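Local coordinates for phospholipase C-beta (PLC-beta) (Sepia officinalis, PDB 3QR0), which is a phospholipase C-beta from cuttlefish, a multidomain protein with PH, EF-hand-like, TIM-barrel and C2 regions and a bound calcium ion, at residues A[655-660]-A[698-703]; A[745-750]-A[762-767]. All blocks are in the same frame, centred on the assembly; numbering follows the deposited sequence.

Contact 1: residues A[655-660]-A[698-703]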
ATOM      1  N   LYS A 655       4.035  -1.233 -23.147  1.00 27.01           N
ATOM      2  CA  LYS A 655       3.003  -1.551 -24.121  1.00 27.32           C
ATOM      3  C   LYS A 655       1.830  -2.197 -23.394  1.00 26.62           C
ATOM      4  O   LYS A 655       1.979  -3.273 -22.816  1.00 26.36           O
ATOM      5  CB  LYS A 655       3.555  -2.501 -25.185  1.00 27.89           C
ATOM      6  CG  LYS A 655       2.575  -2.823 -26.300  1.00 29.25           C
ATOM      7  CD  LYS A 655       3.126  -3.884 -27.239  1.00 31.03           C
ATOM      8  CE  LYS A 655       2.108  -4.256 -28.309  1.00 32.84           C
ATOM      9  NZ  LYS A 655       1.634  -3.066 -29.080  1.00 34.08           N
ATOM     10  N   ILE A 656       0.674  -1.535 -23.414  1.00 26.28           N
ATOM     11  CA  ILE A 656      -0.549  -2.082 -22.832  1.00 25.65           C
ATOM     12  C   ILE A 656      -1.222  -2.978 -23.867  1.00 26.21           C
ATOM     13  O   ILE A 656      -1.668  -2.504 -24.914  1.00 27.17           O
ATOM     14  CB  ILE A 656      -1.528  -0.963 -22.390  1.00 25.49           C
ATOM     15  CG1 ILE A 656      -0.864  -0.023 -21.378  1.00 24.56           C
ATOM     16  CG2 ILE A 656      -2.815  -1.560 -21.791  1.00 24.63           C
ATOM     17  CD1 ILE A 656      -0.413  -0.702 -20.086  1.00 23.78           C
ATOM     18  N   ILE A 657      -1.293  -4.273 -23.572  1.00 25.86           N
ATOM     19  CA  ILE A 657      -1.769  -5.262 -24.539  1.00 26.27           C
ATOM     20  C   ILE A 657      -3.237  -5.601 -24.309  1.00 26.12           C
ATOM     21  O   ILE A 657      -4.059  -5.478 -25.220  1.00 26.64           O
ATOM     22  CB  ILE A 657      -0.909  -6.546 -24.483  1.00 26.48           C
ATOM     23  CG1 ILE A 657       0.537  -6.227 -24.889  1.00 26.99           C
ATOM     24  CG2 ILE A 657      -1.460  -7.614 -25.409  1.00 27.15           C
ATOM     25  CD1 ILE A 657       1.509  -7.343 -24.583  1.00 26.61           C
ATOM     26  N   SER A 658      -3.565  -6.015 -23.090  1.00 25.32           N
ATOM     27  CA  SER A 658      -4.922  -6.424 -22.768  1.00 25.50           C
ATOM     28  C   SER A 658      -5.197  -6.316 -21.272  1.00 24.52           C
ATOM     29  O   SER A 658      -4.313  -5.970 -20.494  1.00 23.51           O
ATOM     30  CB  SER A 658      -5.155  -7.863 -23.235  1.00 26.01           C
ATOM     31  OG  SER A 658      -4.360  -8.773 -22.495  1.00 25.97           O
ATOM     32  N   ALA A 659      -6.436  -6.598 -20.889  1.00 24.62           N
ATOM     33  CA  ALA A 659      -6.815  -6.682 -19.482  1.00 24.40           C
ATOM     34  C   ALA A 659      -7.797  -7.821 -19.281  1.00 24.86           C
ATOM     35  O   ALA A 659      -8.472  -8.234 -20.219  1.00 25.57           O
ATOM     36  CB  ALA A 659      -7.415  -5.368 -19.001  1.00 23.82           C
ATOM     37  N   GLN A 660      -7.849  -8.336 -18.055  1.00 25.05           N
ATOM     38  CA  GLN A 660      -8.738  -9.433 -17.705  1.00 25.65           C
ATOM     39  C   GLN A 660      -9.572  -9.086 -16.481  1.00 25.74           C
ATOM     40  O   GLN A 660      -9.063  -8.510 -15.520  1.00 24.91           O
ATOM     41  CB  GLN A 660      -7.944 -10.708 -17.417  1.00 25.77           C
ATOM     42  CG  GLN A 660      -7.094 -11.202 -18.591  1.00 26.53           C
ATOM     43  CD  GLN A 660      -5.787 -10.455 -18.729  1.00 26.51           C
ATOM     44  OE1 GLN A 660      -5.053 -10.275 -17.751  1.00 27.83           O
ATOM     45  NE2 GLN A 660      -5.483 -10.008 -19.948  1.00 27.15           N
ATOM     46  N   ASP A 698     -12.436  -9.433 -21.047  1.00 30.36           N
ATOM     47  CA  ASP A 698     -11.161  -9.603 -21.741  1.00 29.93           C
ATOM     48  C   ASP A 698     -10.917  -8.575 -22.854  1.00 29.98           C
ATOM     49  O   ASP A 698     -10.694  -8.948 -23.999  1.00 30.51           O
ATOM     50  CB  ASP A 698     -11.032 -11.044 -22.268  1.00 30.34           C
ATOM     51  CG  ASP A 698     -12.123 -11.428 -23.266  1.00 31.42           C
ATOM     52  OD1 ASP A 698     -13.053 -10.633 -23.511  1.00 31.76           O
ATOM     53  OD2 ASP A 698     -12.042 -12.547 -23.814  1.00 32.52           O
ATOM     54  N   PRO A 699     -10.930  -7.273 -22.509  1.00 29.48           N
ATOM     55  CA  PRO A 699     -10.664  -6.239 -23.514  1.00 29.76           C
ATOM     56  C   PRO A 699      -9.256  -6.363 -24.092  1.00 29.95           C
ATOM     57  O   PRO A 699      -8.315  -6.614 -23.345  1.00 29.53           O
ATOM     58  CB  PRO A 699     -10.808  -4.931 -22.724  1.00 29.23           C
ATOM     59  CG  PRO A 699     -10.563  -5.315 -21.294  1.00 28.39           C
ATOM     60  CD  PRO A 699     -11.138  -6.694 -21.167  1.00 28.68           C
ATOM     61  N   TYR A 700      -9.122  -6.194 -25.406  1.00 30.88           N
ATOM     62  CA  TYR A 700      -7.829  -6.330 -26.084  1.00 31.19           C
ATOM     63  C   TYR A 700      -7.422  -4.992 -26.698  1.00 31.42           C
ATOM     64  O   TYR A 700      -7.864  -4.640 -27.785  1.00 32.04           O
ATOM     65  CB  TYR A 700      -7.915  -7.446 -27.138  1.00 32.00           C
ATOM     66  CG  TYR A 700      -6.642  -7.736 -27.923  1.00 33.21           C
ATOM     67  CD1 TYR A 700      -5.394  -7.735 -27.310  1.00 33.86           C
ATOM     68  CD2 TYR A 700      -6.700  -8.055 -29.281  1.00 35.83           C
ATOM     69  CE1 TYR A 700      -4.232  -8.014 -28.032  1.00 34.43           C
ATOM     70  CE2 TYR A 700      -5.544  -8.339 -30.011  1.00 36.74           C
ATOM     71  CZ  TYR A 700      -4.314  -8.321 -29.373  1.00 36.00           C
ATOM     72  OH  TYR A 700      -3.166  -8.595 -30.075  1.00 37.30           O
ATOM     73  N   TYR A 701      -6.583  -4.241 -25.988  1.00 31.18           N
ATOM     74  CA  TYR A 701      -6.227  -2.878 -26.398  1.00 31.55           C
ATOM     75  C   TYR A 701      -5.236  -2.890 -27.555  1.00 32.39           C
ATOM     76  O   TYR A 701      -5.384  -2.127 -28.509  1.00 33.10           O
ATOM     77  CB  TYR A 701      -5.643  -2.073 -25.228  1.00 30.70           C
ATOM     78  CG  TYR A 701      -6.501  -2.095 -23.985  1.00 29.75           C
ATOM     79  CD1 TYR A 701      -7.626  -1.273 -23.867  1.00 29.19           C
ATOM     80  CD2 TYR A 701      -6.202  -2.949 -22.935  1.00 28.22           C
ATOM     81  CE1 TYR A 701      -8.418  -1.303 -22.721  1.00 28.66           C
ATOM     82  CE2 TYR A 701      -6.985  -2.984 -21.792  1.00 27.84           C
ATOM     83  CZ  TYR A 701      -8.089  -2.164 -21.689  1.00 27.57           C
ATOM     84  OH  TYR A 701      -8.856  -2.218 -20.546  1.00 26.15           O
ATOM     85  N   ASP A 702      -4.230  -3.760 -27.462  1.00 32.48           N
ATOM     86  CA  ASP A 702      -3.172  -3.848 -28.461  1.00 33.06           C
ATOM     87  C   ASP A 702      -2.671  -2.451 -28.829  1.00 33.20           C
ATOM     88  O   ASP A 702      -2.680  -2.051 -29.999  1.00 34.04           O
ATOM     89  CB  ASP A 702      -3.678  -4.595 -29.702  1.00 34.38           C
ATOM     90  CG  ASP A 702      -2.572  -4.908 -30.692  1.00 35.34           C
ATOM     91  OD1 ASP A 702      -1.411  -5.087 -30.272  1.00 36.91           O
ATOM     92  OD2 ASP A 702      -2.871  -4.976 -31.894  1.00 38.95           O
ATOM     93  N   GLU A 703      -2.254  -1.706 -27.814  1.00 32.52           N
ATOM     94  CA  GLU A 703      -1.885  -0.308 -27.989  1.00 32.64           C
ATOM     95  C   GLU A 703      -0.428  -0.186 -28.389  1.00 32.93           C
ATOM     96  O   GLU A 703       0.410  -0.958 -27.933  1.00 32.67           O
ATOM     97  CB  GLU A 703      -2.126   0.473 -26.697  1.00 31.88           C
ATOM     98  CG  GLU A 703      -2.095   1.992 -26.857  1.00 31.99           C
ATOM     99  CD  GLU A 703      -3.226   2.529 -27.723  1.00 33.75           C
ATOM    100  OE1 GLU A 703      -4.333   1.949 -27.709  1.00 33.19           O
ATOM    101  OE2 GLU A 703      -3.004   3.546 -28.418  1.00 35.66           O
TER

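Contact 2: residues A[745-750]-A[762-767]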
ATOM      1  N   TYR A 745       7.075  -9.602 -20.739  1.00 23.85           N
ATOM      2  CA  TYR A 745       5.639  -9.828 -20.691  1.00 23.63           C
ATOM      3  C   TYR A 745       5.211 -10.101 -19.258  1.00 23.30           C
ATOM      4  O   TYR A 745       5.689 -11.047 -18.626  1.00 23.16           O
ATOM      5  CB  TYR A 745       5.234 -10.990 -21.597  1.00 24.30           C
ATOM      6  CG  TYR A 745       5.365 -10.683 -23.069  1.00 24.92           C
ATOM      7  CD1 TYR A 745       6.334 -11.313 -23.849  1.00 25.21           C
ATOM      8  CD2 TYR A 745       4.525  -9.754 -23.685  1.00 24.75           C
ATOM      9  CE1 TYR A 745       6.459 -11.029 -25.202  1.00 26.79           C
ATOM     10  CE2 TYR A 745       4.646  -9.465 -25.043  1.00 25.78           C
ATOM     11  CZ  TYR A 745       5.615 -10.104 -25.789  1.00 26.05           C
ATOM     12  OH  TYR A 745       5.740  -9.835 -27.122  1.00 26.95           O
ATOM     13  N   ARG A 746       4.321  -9.260 -18.743  1.00 22.71           N
ATOM     14  CA  ARG A 746       3.887  -9.365 -17.356  1.00 22.56           C
ATOM     15  C   ARG A 746       2.387  -9.207 -17.234  1.00 22.55           C
ATOM     16  O   ARG A 746       1.801  -8.330 -17.866  1.00 22.89           O
ATOM     17  CB  ARG A 746       4.559  -8.278 -16.506  1.00 21.79           C
ATOM     18  CG  ARG A 746       6.068  -8.348 -16.455  1.00 21.95           C
ATOM     19  CD  ARG A 746       6.590  -9.523 -15.629  1.00 21.69           C
ATOM     20  NE  ARG A 746       8.029  -9.672 -15.822  1.00 21.93           N
ATOM     21  CZ  ARG A 746       8.810 -10.538 -15.185  1.00 22.51           C
ATOM     22  NH1 ARG A 746       8.312 -11.359 -14.269  1.00 22.12           N
ATOM     23  NH2 ARG A 746      10.107 -10.574 -15.466  1.00 22.90           N
ATOM     24  N   HIS A 747       1.763 -10.060 -16.424  1.00 22.94           N
ATOM     25  CA  HIS A 747       0.441  -9.752 -15.894  1.00 22.96           C
ATOM     26  C   HIS A 747       0.616  -8.823 -14.709  1.00 22.62           C
ATOM     27  O   HIS A 747       1.534  -8.984 -13.902  1.00 23.04           O
ATOM     28  CB  HIS A 747      -0.317 -11.011 -15.482  1.00 23.04           C
ATOM     29  CG  HIS A 747      -0.747 -11.849 -16.640  1.00 23.60           C
ATOM     30  ND1 HIS A 747       0.074 -12.796 -17.213  1.00 23.52           N
ATOM     31  CD2 HIS A 747      -1.900 -11.868 -17.348  1.00 23.98           C
ATOM     32  CE1 HIS A 747      -0.560 -13.370 -18.221  1.00 24.86           C
ATOM     33  NE2 HIS A 747      -1.758 -12.827 -18.323  1.00 24.79           N
ATOM     34  N   VAL A 748      -0.279  -7.849 -14.610  1.00 22.79           N
ATOM     35  CA  VAL A 748      -0.208  -6.812 -13.596  1.00 21.94           C
ATOM     36  C   VAL A 748      -1.533  -6.791 -12.834  1.00 21.74           C
ATOM     37  O   VAL A 748      -2.450  -6.064 -13.215  1.00 21.12           O
ATOM     38  CB  VAL A 748       0.049  -5.433 -14.255  1.00 22.07           C
ATOM     39  CG1 VAL A 748       0.270  -4.357 -13.195  1.00 21.19           C
ATOM     40  CG2 VAL A 748       1.241  -5.505 -15.198  1.00 22.98           C
ATOM     41  N   PRO A 749      -1.656  -7.625 -11.779  1.00 21.55           N
ATOM     42  CA  PRO A 749      -2.868  -7.565 -10.963  1.00 21.41           C
ATOM     43  C   PRO A 749      -3.100  -6.158 -10.429  1.00 20.83           C
ATOM     44  O   PRO A 749      -2.174  -5.520  -9.917  1.00 20.58           O
ATOM     45  CB  PRO A 749      -2.582  -8.553  -9.827  1.00 21.36           C
ATOM     46  CG  PRO A 749      -1.609  -9.527 -10.430  1.00 21.63           C
ATOM     47  CD  PRO A 749      -0.754  -8.708 -11.347  1.00 21.68           C
ATOM     48  N   LEU A 750      -4.325  -5.674 -10.576  1.00 20.86           N
ATOM     49  CA  LEU A 750      -4.658  -4.308 -10.195  1.00 20.62           C
ATOM     50  C   LEU A 750      -5.015  -4.171  -8.715  1.00 20.23           C
ATOM     51  O   LEU A 750      -5.505  -5.108  -8.081  1.00 20.39           O
ATOM     52  CB  LEU A 750      -5.810  -3.796 -11.053  1.00 21.15           C
ATOM     53  CG  LEU A 750      -5.516  -3.696 -12.546  1.00 22.17           C
ATOM     54  CD1 LEU A 750      -6.792  -3.318 -13.312  1.00 23.30           C
ATOM     55  CD2 LEU A 750      -4.409  -2.678 -12.810  1.00 22.72           C
ATOM     56  N   SER A 762      -6.738  -7.572 -13.912  1.00 23.17           N
ATOM     57  CA  SER A 762      -5.331  -7.499 -14.289  1.00 23.04           C
ATOM     58  C   SER A 762      -5.153  -6.826 -15.644  1.00 22.87           C
ATOM     59  O   SER A 762      -6.042  -6.872 -16.488  1.00 22.51           O
ATOM     60  CB  SER A 762      -4.722  -8.901 -14.375  1.00 23.25           C
ATOM     61  OG  SER A 762      -4.946  -9.652 -13.191  1.00 25.41           O
ATOM     62  N   VAL A 763      -3.997  -6.199 -15.825  1.00 22.44           N
ATOM     63  CA  VAL A 763      -3.556  -5.730 -17.135  1.00 22.78           C
ATOM     64  C   VAL A 763      -2.408  -6.631 -17.575  1.00 22.81           C
ATOM     65  O   VAL A 763      -1.563  -7.007 -16.759  1.00 22.83           O
ATOM     66  CB  VAL A 763      -3.107  -4.253 -17.090  1.00 22.61           C
ATOM     67  CG1 VAL A 763      -2.348  -3.862 -18.364  1.00 23.56           C
ATOM     68  CG2 VAL A 763      -4.317  -3.342 -16.904  1.00 21.85           C
ATOM     69  N   PHE A 764      -2.398  -6.997 -18.852  1.00 23.14           N
ATOM     70  CA  PHE A 764      -1.278  -7.709 -19.452  1.00 22.97           C
ATOM     71  C   PHE A 764      -0.503  -6.704 -20.309  1.00 23.26           C
ATOM     72  O   PHE A 764      -1.093  -6.005 -21.148  1.00 23.34           O
ATOM     73  CB  PHE A 764      -1.783  -8.892 -20.281  1.00 23.55           C
ATOM     74  CG  PHE A 764      -0.693  -9.727 -20.898  1.00 23.54           C
ATOM     75  CD1 PHE A 764       0.189 -10.448 -20.099  1.00 22.70           C
ATOM     76  CD2 PHE A 764      -0.565  -9.813 -22.281  1.00 23.50           C
ATOM     77  CE1 PHE A 764       1.192 -11.229 -20.665  1.00 23.31           C
ATOM     78  CE2 PHE A 764       0.433 -10.594 -22.858  1.00 24.06           C
ATOM     79  CZ  PHE A 764       1.318 -11.299 -22.049  1.00 23.22           C
ATOM     80  N   ALA A 765       0.805  -6.617 -20.074  1.00 22.72           N
ATOM     81  CA  ALA A 765       1.647  -5.610 -20.720  1.00 23.22           C
ATOM     82  C   ALA A 765       3.025  -6.168 -21.071  1.00 23.45           C
ATOM     83  O   ALA A 765       3.449  -7.191 -20.523  1.00 23.12           O
ATOM     84  CB  ALA A 765       1.799  -4.400 -19.798  1.00 22.42           C
ATOM     85  N   HIS A 766       3.718  -5.493 -21.985  1.00 24.15           N
ATOM     86  CA  HIS A 766       5.137  -5.741 -22.211  1.00 24.88           C
ATOM     87  C   HIS A 766       5.934  -4.538 -21.716  1.00 24.88           C
ATOM     88  O   HIS A 766       5.593  -3.386 -22.011  1.00 24.86           O
ATOM     89  CB  HIS A 766       5.456  -6.001 -23.679  1.00 25.56           C
ATOM     90  CG  HIS A 766       6.881  -6.403 -23.917  1.00 27.22           C
ATOM     91  ND1 HIS A 766       7.887  -5.488 -24.140  1.00 27.79           N
ATOM     92  CD2 HIS A 766       7.469  -7.623 -23.949  1.00 28.12           C
ATOM     93  CE1 HIS A 766       9.032  -6.127 -24.310  1.00 28.64           C
ATOM     94  NE2 HIS A 766       8.806  -7.424 -24.195  1.00 28.26           N
ATOM     95  N   ILE A 767       7.000  -4.820 -20.979  1.00 24.97           N
ATOM     96  CA  ILE A 767       7.801  -3.790 -20.334  1.00 25.32           C
ATOM     97  C   ILE A 767       9.240  -3.881 -20.821  1.00 26.29           C
ATOM     98  O   ILE A 767       9.860  -4.941 -20.748  1.00 26.13           O
ATOM     99  CB  ILE A 767       7.784  -3.955 -18.806  1.00 24.60           C
ATOM    100  CG1 ILE A 767       6.352  -3.867 -18.281  1.00 24.76           C
ATOM    101  CG2 ILE A 767       8.693  -2.903 -18.137  1.00 24.65           C
ATOM    102  CD1 ILE A 767       6.223  -4.153 -16.797  1.00 24.70           C
TER

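Contact 1: residues A[655-660]-A[698-703]
The rings of Y700 and Y701 meet the strand 655-660 in different ways. At the Y700 ring, I657 CG2 lies at the edge, in plane, 3.8 Å from Y700 CE1. The CB of S658 also comes to that edge. D702 CB, two residues along the same segment, sits over one face of Y700. At the Y701 ring, A659 CB packs at the edge, 3.7 Å from Y701 CE2. I656 CG2 touches Y701 CD2; the two side chains run side by side, pointing the same way. A659 CB also touches P699 CG.

Between these side chains runs a set of backbone bonds. P699 O accepts from A659 N at 3.1 Å. D702 N gives a nearly straight bond of 2.8 Å to I657 O, with an angle of 177° at the hydrogen. E703 N bonds to I656 O.

K655 closes the far end. Its chain is extended, with CG anti to the backbone N (chi1 -176°), and bends only at chi4. The chain runs beside D702, pointing the same way, and passes the carbonyl of E703; NZ bonds to E703 O at 2.7 Å from above the carbonyl plane. A long salt bridge, K655 NZ to D702 OD1 at 3.8 Å, lies beside it.

Segment 698-703 is a loop, running roughly antiparallel to the strand within the C2 domain. On its other side the strand bonds to 761-771, where I657 and S658 both face F764 in a classic beta bulge. Y701 OH bonds to S669 OG on strand 669-676, while I656 packs on V671 and V673 of that strand. Helix 230-238 meets I657 and Y700 through E230, which also takes a hydrogen bond with S658 OG.

Contact 2: residues A[745-750]-A[762-767]
Y745 and H766 form a T-shaped pair: the edge of the imidazole points at the face of the phenol ring. H766 CD2 stands over the centre of that face, 3.5 Å from Y745 CE2. The planes are 69° apart. With chi1 at -174° the imidazole swings away from its own backbone nitrogen and across to Y745. Further along the same face of the sheet, F764 CD1 sits over the centre of the H747 ring, 3.6 Å from H747 NE2. Their planes meet obliquely, at 40°. Y745 and F764 are nearly parallel but slid apart, touching through Y745 CD2 and F764 CZ at 3.9 Å. These four residues make an aromatic cluster, the tightly packed part of the contact. Its solvent side is at the H766 end, where H766 is partly exposed.

The other face is looser but buried. There V748 and V763 pair with their CB atoms 4.4 Å apart, and L750 CD2 meets V763 CG2 at 4.1 Å. R746 CG comes no nearer than 4.2 Å to I767 CD1. The end of R746 leads away from strand 762-767; its NE bonds to P743 O and its NH2 to a glycerol, probably from the crystallisation liquor.

The two strands are antiparallel neighbours in the C2 sheet. R746 and A765 exchange two backbone bonds, as do V748 and V763; the 2.6 Å bond from V748 N to V763 O is bent.

The cluster is aromatic but not purely apolar. R228 makes a cation-pi contact with F764 and a hydrogen bond with H747 NE2, while L306 O bonds to H747 ND1. Y745 OH bonds to E237 of helix 230-238. With the Y745 hydroxyl and both H747 nitrogens paired, the cluster joins the C2 sheet to the EF-hand-like region by packing and polar bonds together.

Both contacts are largely buried and belong to one C2 sheet, their centres about 9 Å apart. They meet where strand 650-660 lies beside strand 761-771: S658 O to F764 N, at 2.7 Å, and Q660 N to S762 O are probable hydrogen bonds. Contact 2 is the more buried, with a regular antiparallel strand pair and aromatic packing. Contact 1 holds a loop to its strand, and its lysine end is nearer the surface, with D702 exposed. Contact 1 has one lysine-to-carbonyl bond and a long salt bridge across its segments, whereas in contact 2 the cluster's charged partners, R228 and E237, lie outside the two segments. Helix 230-238 touches both.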